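Local coordinates for putative beta-glucosidase (Bifidobacterium adolescentis, PDB 5WAB), which hydrolyses beta-glucosidic linkages as a member of glycoside hydrolase family 3, and may also release arabinopyranose from ginsenosides, at residues Gly465-Trp470 with Asp482-Lys487; Leu326-Asn331 with Val403-Leu408. One frame throughout, in Å; residues are numbered along the deposited sequence.

Contact 1: Gly465-Trp470 with Asp482-Lys487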
ATOM      1  N   GLY A 465      -3.172  19.829 -18.459  1.00 29.72           N
ATOM      2  CA  GLY A 465      -2.737  18.486 -18.146  1.00 28.09           C
ATOM      3  C   GLY A 465      -2.281  18.377 -16.707  1.00 27.88           C
ATOM      4  O   GLY A 465      -1.565  19.258 -16.217  1.00 27.64           O
ATOM      5  N   ILE A 466      -2.705  17.320 -16.015  1.00 27.74           N
ATOM      6  CA  ILE A 466      -2.356  17.083 -14.618  1.00 28.04           C
ATOM      7  C   ILE A 466      -1.851  15.655 -14.489  1.00 28.96           C
ATOM      8  O   ILE A 466      -2.611  14.697 -14.684  1.00 29.48           O
ATOM      9  CB  ILE A 466      -3.528  17.330 -13.659  1.00 27.84           C
ATOM     10  CG1 ILE A 466      -4.038  18.759 -13.805  1.00 28.28           C
ATOM     11  CG2 ILE A 466      -3.119  17.047 -12.218  1.00 22.35           C
ATOM     12  CD1 ILE A 466      -5.209  19.063 -12.919  1.00 28.76           C
ATOM     13  N   LEU A 467      -0.573  15.511 -14.171  1.00 27.67           N
ATOM     14  CA  LEU A 467       0.049  14.216 -13.964  1.00 27.24           C
ATOM     15  C   LEU A 467       0.372  14.081 -12.483  1.00 25.79           C
ATOM     16  O   LEU A 467       1.156  14.869 -11.942  1.00 26.97           O
ATOM     17  CB  LEU A 467       1.305  14.075 -14.825  1.00 28.30           C
ATOM     18  CG  LEU A 467       1.930  12.684 -14.868  1.00 28.28           C
ATOM     19  CD1 LEU A 467       0.960  11.703 -15.501  1.00 28.23           C
ATOM     20  CD2 LEU A 467       3.222  12.733 -15.656  1.00 28.88           C
ATOM     21  N   GLU A 468      -0.271  13.124 -11.820  1.00 25.45           N
ATOM     22  CA  GLU A 468       0.002  12.824 -10.416  1.00 24.72           C
ATOM     23  C   GLU A 468       1.100  11.764 -10.361  1.00 24.76           C
ATOM     24  O   GLU A 468       0.855  10.589 -10.653  1.00 25.85           O
ATOM     25  CB  GLU A 468      -1.270  12.363  -9.708  1.00 23.59           C
ATOM     26  CG  GLU A 468      -1.067  11.745  -8.326  1.00 24.75           C
ATOM     27  CD  GLU A 468      -0.387  12.668  -7.327  1.00 23.82           C
ATOM     28  OE1 GLU A 468       0.853  12.812  -7.390  1.00 22.97           O
ATOM     29  OE2 GLU A 468      -1.092  13.238  -6.467  1.00 23.00           O
ATOM     30  N   SER A 469       2.311  12.180  -9.992  1.00 23.82           N
ATOM     31  CA  SER A 469       3.471  11.299 -10.011  1.00 23.37           C
ATOM     32  C   SER A 469       3.890  10.830  -8.626  1.00 22.72           C
ATOM     33  O   SER A 469       4.903  10.133  -8.511  1.00 23.73           O
ATOM     34  CB  SER A 469       4.656  11.993 -10.697  1.00 24.66           C
ATOM     35  OG  SER A 469       5.035  13.174 -10.015  1.00 25.35           O
ATOM     36  N   TRP A 470       3.138  11.192  -7.582  1.00 21.93           N
ATOM     37  CA  TRP A 470       3.389  10.768  -6.208  1.00 22.41           C
ATOM     38  C   TRP A 470       4.851  10.926  -5.811  1.00 24.46           C
ATOM     39  O   TRP A 470       5.408  12.026  -5.885  1.00 25.52           O
ATOM     40  CB  TRP A 470       2.957   9.313  -6.018  1.00 20.75           C
ATOM     41  CG  TRP A 470       1.521   9.064  -6.336  1.00 20.07           C
ATOM     42  CD1 TRP A 470       1.028   8.426  -7.432  1.00 19.47           C
ATOM     43  CD2 TRP A 470       0.385   9.439  -5.544  1.00 19.25           C
ATOM     44  NE1 TRP A 470      -0.344   8.381  -7.376  1.00 19.16           N
ATOM     45  CE2 TRP A 470      -0.763   8.996  -6.227  1.00 19.34           C
ATOM     46  CE3 TRP A 470       0.229  10.110  -4.326  1.00 19.48           C
ATOM     47  CZ2 TRP A 470      -2.053   9.200  -5.737  1.00 19.94           C
ATOM     48  CZ3 TRP A 470      -1.048  10.313  -3.838  1.00 20.36           C
ATOM     49  CH2 TRP A 470      -2.175   9.859  -4.544  1.00 20.81           C
ATOM     50  N   ASP A 482      10.108  10.070 -20.207  1.00 36.39           N
ATOM     51  CA  ASP A 482       9.521   9.063 -21.088  1.00 38.15           C
ATOM     52  C   ASP A 482       8.007   9.210 -21.189  1.00 37.30           C
ATOM     53  O   ASP A 482       7.429   9.009 -22.263  1.00 38.82           O
ATOM     54  CB  ASP A 482       9.890   7.666 -20.592  1.00 39.66           C
ATOM     55  CG  ASP A 482      11.356   7.346 -20.783  1.00 42.39           C
ATOM     56  OD1 ASP A 482      12.075   8.173 -21.385  1.00 44.18           O
ATOM     57  OD2 ASP A 482      11.792   6.270 -20.322  1.00 42.93           O
ATOM     58  N   VAL A 483       7.346   9.566 -20.091  1.00 35.32           N
ATOM     59  CA  VAL A 483       5.894   9.689 -20.115  1.00 34.60           C
ATOM     60  C   VAL A 483       5.476  11.014 -20.738  1.00 35.99           C
ATOM     61  O   VAL A 483       4.625  11.056 -21.633  1.00 37.65           O
ATOM     62  CB  VAL A 483       5.322   9.529 -18.695  1.00 31.64           C
ATOM     63  CG1 VAL A 483       3.844   9.885 -18.681  1.00 30.95           C
ATOM     64  CG2 VAL A 483       5.540   8.106 -18.189  1.00 30.21           C
ATOM     65  N   ILE A 484       6.083  12.110 -20.281  1.00 36.05           N
ATOM     66  CA  ILE A 484       5.688  13.442 -20.729  1.00 36.24           C
ATOM     67  C   ILE A 484       5.954  13.610 -22.219  1.00 38.85           C
ATOM     68  O   ILE A 484       5.181  14.262 -22.934  1.00 41.74           O
ATOM     69  CB  ILE A 484       6.416  14.510 -19.891  1.00 35.75           C
ATOM     70  CG1 ILE A 484       5.904  14.484 -18.448  1.00 35.26           C
ATOM     71  CG2 ILE A 484       6.271  15.892 -20.511  1.00 36.53           C
ATOM     72  CD1 ILE A 484       6.684  15.369 -17.499  1.00 30.29           C
ATOM     73  N   PHE A 485       7.028  13.005 -22.720  1.00 38.93           N
ATOM     74  CA  PHE A 485       7.396  13.136 -24.121  1.00 39.44           C
ATOM     75  C   PHE A 485       6.989  11.928 -24.946  1.00 38.56           C
ATOM     76  O   PHE A 485       7.419  11.799 -26.097  1.00 38.60           O
ATOM     77  CB  PHE A 485       8.891  13.409 -24.251  1.00 40.76           C
ATOM     78  CG  PHE A 485       9.288  14.751 -23.724  1.00 41.30           C
ATOM     79  CD1 PHE A 485       9.171  15.880 -24.515  1.00 42.52           C
ATOM     80  CD2 PHE A 485       9.735  14.893 -22.426  1.00 40.77           C
ATOM     81  CE1 PHE A 485       9.517  17.122 -24.031  1.00 42.58           C
ATOM     82  CE2 PHE A 485      10.080  16.132 -21.933  1.00 40.98           C
ATOM     83  CZ  PHE A 485       9.974  17.249 -22.737  1.00 41.83           C
ATOM     84  N   GLY A 486       6.184  11.035 -24.380  1.00 37.54           N
ATOM     85  CA  GLY A 486       5.514  10.030 -25.172  1.00 37.45           C
ATOM     86  C   GLY A 486       6.331   8.814 -25.520  1.00 37.53           C
ATOM     87  O   GLY A 486       5.897   8.024 -26.364  1.00 37.11           O
ATOM     88  N   LYS A 487       7.513   8.646 -24.925  1.00 38.93           N
ATOM     89  CA  LYS A 487       8.234   7.392 -25.111  1.00 40.85           C
ATOM     90  C   LYS A 487       7.428   6.218 -24.574  1.00 39.33           C
ATOM     91  O   LYS A 487       7.509   5.112 -25.119  1.00 39.62           O
ATOM     92  CB  LYS A 487       9.606   7.454 -24.437  1.00 42.74           C
ATOM     93  CG  LYS A 487      10.549   8.503 -25.031  1.00 45.53           C
ATOM     94  CD  LYS A 487      10.690   8.331 -26.545  1.00 47.66           C
ATOM     95  CE  LYS A 487      11.709   9.295 -27.144  1.00 49.36           C
ATOM     96  NZ  LYS A 487      11.391  10.720 -26.846  1.00 50.27           N
TER

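Contact 2: Leu326-Asn331 with Val403-Leu408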
ATOM      1  N   LEU A 326      -0.614  16.462 -23.513  1.00 31.75           N
ATOM      2  CA  LEU A 326       0.366  15.395 -23.373  1.00 29.79           C
ATOM      3  C   LEU A 326       0.055  14.281 -24.366  1.00 29.99           C
ATOM      4  O   LEU A 326      -1.116  13.904 -24.528  1.00 28.47           O
ATOM      5  CB  LEU A 326       0.367  14.827 -21.953  1.00 26.93           C
ATOM      6  CG  LEU A 326       0.939  15.731 -20.862  1.00 25.45           C
ATOM      7  CD1 LEU A 326       0.535  15.212 -19.493  1.00 23.37           C
ATOM      8  CD2 LEU A 326       2.452  15.841 -20.962  1.00 26.04           C
ATOM      9  N   PRO A 327       1.067  13.716 -25.044  1.00 29.81           N
ATOM     10  CA  PRO A 327       2.497  14.031 -24.946  1.00 29.23           C
ATOM     11  C   PRO A 327       2.938  15.321 -25.632  1.00 30.70           C
ATOM     12  O   PRO A 327       2.265  15.827 -26.535  1.00 29.96           O
ATOM     13  CB  PRO A 327       3.169  12.837 -25.641  1.00 29.30           C
ATOM     14  CG  PRO A 327       2.075  11.877 -25.990  1.00 28.77           C
ATOM     15  CD  PRO A 327       0.818  12.654 -26.030  1.00 29.36           C
ATOM     16  N   VAL A 328       4.087  15.824 -25.194  1.00 32.70           N
ATOM     17  CA  VAL A 328       4.718  17.013 -25.754  1.00 36.41           C
ATOM     18  C   VAL A 328       5.581  16.578 -26.934  1.00 40.58           C
ATOM     19  O   VAL A 328       6.210  15.514 -26.899  1.00 41.08           O
ATOM     20  CB  VAL A 328       5.530  17.750 -24.672  1.00 35.60           C
ATOM     21  CG1 VAL A 328       6.294  18.913 -25.259  1.00 37.39           C
ATOM     22  CG2 VAL A 328       4.600  18.222 -23.570  1.00 34.41           C
ATOM     23  N   ALA A 329       5.615  17.405 -27.983  1.00 44.15           N
ATOM     24  CA  ALA A 329       6.281  17.089 -29.246  1.00 48.44           C
ATOM     25  C   ALA A 329       7.803  17.004 -29.169  1.00 50.51           C
ATOM     26  O   ALA A 329       8.430  16.856 -30.226  1.00 53.00           O
ATOM     27  CB  ALA A 329       5.890  18.125 -30.298  1.00 51.40           C
ATOM     28  N   ALA A 330       8.413  17.114 -27.991  1.00 50.85           N
ATOM     29  CA  ALA A 330       9.861  16.971 -27.810  1.00 53.82           C
ATOM     30  C   ALA A 330      10.707  18.017 -28.540  1.00 56.56           C
ATOM     31  O   ALA A 330      11.813  18.334 -28.085  1.00 58.03           O
ATOM     32  CB  ALA A 330      10.309  15.569 -28.236  1.00 54.60           C
ATOM     33  N   ASN A 331      10.236  18.533 -29.678  1.00 56.72           N
ATOM     34  CA  ASN A 331      10.929  19.606 -30.384  1.00 58.85           C
ATOM     35  C   ASN A 331      10.384  20.980 -30.009  1.00 58.15           C
ATOM     36  O   ASN A 331      10.838  21.991 -30.554  1.00 60.23           O
ATOM     37  CB  ASN A 331      10.857  19.398 -31.907  1.00 60.52           C
ATOM     38  CG  ASN A 331       9.445  19.418 -32.445  1.00 60.22           C
ATOM     39  OD1 ASN A 331       8.475  19.565 -31.701  1.00 57.89           O
ATOM     40  ND2 ASN A 331       9.320  19.269 -33.755  1.00 62.53           N
ATOM     41  N   VAL A 403       4.871  24.951 -24.417  1.00 57.57           N
ATOM     42  CA  VAL A 403       4.261  24.258 -23.292  1.00 54.30           C
ATOM     43  C   VAL A 403       5.079  24.571 -22.047  1.00 51.27           C
ATOM     44  O   VAL A 403       6.309  24.659 -22.108  1.00 50.60           O
ATOM     45  CB  VAL A 403       4.193  22.732 -23.524  1.00 52.52           C
ATOM     46  CG1 VAL A 403       3.413  22.051 -22.408  1.00 49.87           C
ATOM     47  CG2 VAL A 403       3.570  22.415 -24.874  1.00 54.71           C
ATOM     48  N   VAL A 404       4.395  24.757 -20.921  1.00 48.76           N
ATOM     49  CA  VAL A 404       5.045  24.975 -19.636  1.00 45.25           C
ATOM     50  C   VAL A 404       4.777  23.749 -18.776  1.00 41.31           C
ATOM     51  O   VAL A 404       3.619  23.386 -18.536  1.00 40.77           O
ATOM     52  CB  VAL A 404       4.583  26.276 -18.957  1.00 46.17           C
ATOM     53  CG1 VAL A 404       3.089  26.411 -19.000  1.00 47.58           C
ATOM     54  CG2 VAL A 404       5.086  26.334 -17.521  1.00 44.63           C
ATOM     55  N   LEU A 405       5.851  23.094 -18.346  1.00 38.87           N
ATOM     56  CA  LEU A 405       5.787  21.963 -17.424  1.00 35.73           C
ATOM     57  C   LEU A 405       6.051  22.497 -16.021  1.00 34.78           C
ATOM     58  O   LEU A 405       7.193  22.790 -15.661  1.00 32.17           O
ATOM     59  CB  LEU A 405       6.801  20.897 -17.822  1.00 34.01           C
ATOM     60  CG  LEU A 405       6.617  20.337 -19.234  1.00 34.29           C
ATOM     61  CD1 LEU A 405       7.695  19.316 -19.572  1.00 34.03           C
ATOM     62  CD2 LEU A 405       5.227  19.737 -19.387  1.00 34.52           C
ATOM     63  N   MET A 406       4.988  22.637 -15.233  1.00 34.17           N
ATOM     64  CA  MET A 406       5.084  23.187 -13.889  1.00 33.88           C
ATOM     65  C   MET A 406       5.033  22.063 -12.869  1.00 32.62           C
ATOM     66  O   MET A 406       4.082  21.275 -12.853  1.00 32.69           O
ATOM     67  CB  MET A 406       3.959  24.177 -13.613  1.00 35.80           C
ATOM     68  CG  MET A 406       4.143  24.909 -12.306  1.00 36.90           C
ATOM     69  SD  MET A 406       2.984  26.259 -12.172  1.00 39.53           S
ATOM     70  CE  MET A 406       3.368  27.121 -13.690  1.00 41.48           C
ATOM     71  N   PHE A 407       6.046  22.006 -12.008  1.00 32.04           N
ATOM     72  CA  PHE A 407       6.188  20.932 -11.028  1.00 30.63           C
ATOM     73  C   PHE A 407       5.803  21.465  -9.653  1.00 26.40           C
ATOM     74  O   PHE A 407       6.511  22.301  -9.079  1.00 26.90           O
ATOM     75  CB  PHE A 407       7.611  20.382 -11.047  1.00 31.26           C
ATOM     76  CG  PHE A 407       7.921  19.567 -12.272  1.00 31.32           C
ATOM     77  CD1 PHE A 407       8.105  20.182 -13.502  1.00 33.24           C
ATOM     78  CD2 PHE A 407       8.030  18.193 -12.196  1.00 29.70           C
ATOM     79  CE1 PHE A 407       8.390  19.444 -14.631  1.00 33.40           C
ATOM     80  CE2 PHE A 407       8.318  17.444 -13.326  1.00 31.34           C
ATOM     81  CZ  PHE A 407       8.496  18.071 -14.542  1.00 33.05           C
ATOM     82  N   LEU A 408       4.681  20.986  -9.132  1.00 25.60           N
ATOM     83  CA  LEU A 408       4.139  21.422  -7.857  1.00 25.26           C
ATOM     84  C   LEU A 408       4.040  20.235  -6.902  1.00 25.57           C
ATOM     85  O   LEU A 408       4.279  19.080  -7.274  1.00 24.01           O
ATOM     86  CB  LEU A 408       2.772  22.069  -8.066  1.00 27.41           C
ATOM     87  CG  LEU A 408       2.753  23.106  -9.189  1.00 29.04           C
ATOM     88  CD1 LEU A 408       1.334  23.594  -9.473  1.00 29.37           C
ATOM     89  CD2 LEU A 408       3.683  24.265  -8.846  1.00 28.32           C
TER

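Contact 1: Gly465-Trp470 with Asp482-Lys487
L467 projects from strand 465-468 toward the last turn of helix 476-484 and puts one methyl, CD2, against both V483 and I484. Just before these two, D482 stands at the more open edge of the helix, where a carboxylate suits: its OD1 forms a salt bridge with R369. V483 turns inward. Its CG1, anti to the backbone N (chi1 171°), lies 4.2 Å from CD2 of L467, and I313 of helix 301-313 packs against the same valine. A compact, branched side chain suits the seam where its own helix meets helix 301-313 and L467 of the sheet. I484 approaches differently: its CB is not aimed at L467, but the side chain extends so that CG1, rather than a methyl tip, comes 4.2 Å from L467 CD2. Both touches rest on the leucine torsion that sets CG anti to its backbone N (chi1 -171°), carrying the isobutyl group out from the strand. F485 leaves helical geometry, and its ring receives CG2 of I484 over one face, near the rim. G486 follows with positive phi, which glycine readily accepts, and its N bonds to V483 O at 3.2 Å; Y548 OH also bonds to that carbonyl. Beyond the strand's end, W470 N donates a hydrogen bond to E468 OE1, 2.8 Å away, reached on the anti side and 30° out of the carboxylate plane, while CG of E468 sits 3.4 Å above the indole plane. N450 holds the other oxygen, OE2, so both ends of the carboxylate are engaged. Strand, connection and helix covering the sheet through aliphatic side chains are characteristic of the alpha/beta sandwich that forms the second domain of GH3 enzymes.

Contact 2: Leu326-Asn331 with Val403-Leu408
V328 and V403 meet tip to tip where a loop of the GH3 alpha/beta sandwich domain folds over the beginning of a parallel strand of its sheet. The loop, running between strands 317-321 and 334-337, first presents L326, whose backbone N is bonded to N321 OD1. The CB of L326 does not face strand 403-409, but its CD2 swings inward to lie 4.1 Å from V328 CG2, and the leucine also rests on V445 of the neighbouring strand and on Y548. The peptide before P327 is cis. That bond, which a residue before proline adopts more readily than one before other residue types, kinks the chain; the exposed ring faces outward, with Y548 beside it, while L326 and V328 are buried. V328 makes the contact with strand 403-408. Its CG1 is anti to the backbone N (chi1 175°), which places CG2 beside that N and directs it at the strand; there it comes 4.2 Å from CG1 of V403. Valine suits both places, since its branched CB carries a methyl straight toward the opposite residue in an apolar setting. I334 joins the same apolar group by touching V328 and L405. Within the strand, V403 and L405 lie on the same face, two residues apart, and V403 CG1 is 4.2 Å from L405 CD2. V404 faces A335 and I337 instead. L405 extends its chain along CD1 (chi2 178°), so the other branch turns to the loop, and its CD2 stops 4.5 Å from V328 CG2.

Contacts 1 and 2 are neighbours on one face of the same six-stranded sheet, their centres about 9 Å apart. A probable hydrogen bond from V328 N to I484 O, 3.0 Å, ties the loop of contact 2 to the helix end of contact 1, and F485 CD1 packs 3.5 Å from A330 CA. Their apolar groups also merge: I484 CG2 lies 3.8 Å from L405 CD1. Contact 2 covers the start of strand 403-409, whereas the chain leaving strand 465-468 reaches W470, which touches S79 in the barrel-family region. In GH3 enzymes the active site generally lies between barrel and sandwich, so contact 2 is probably the more remote of the two.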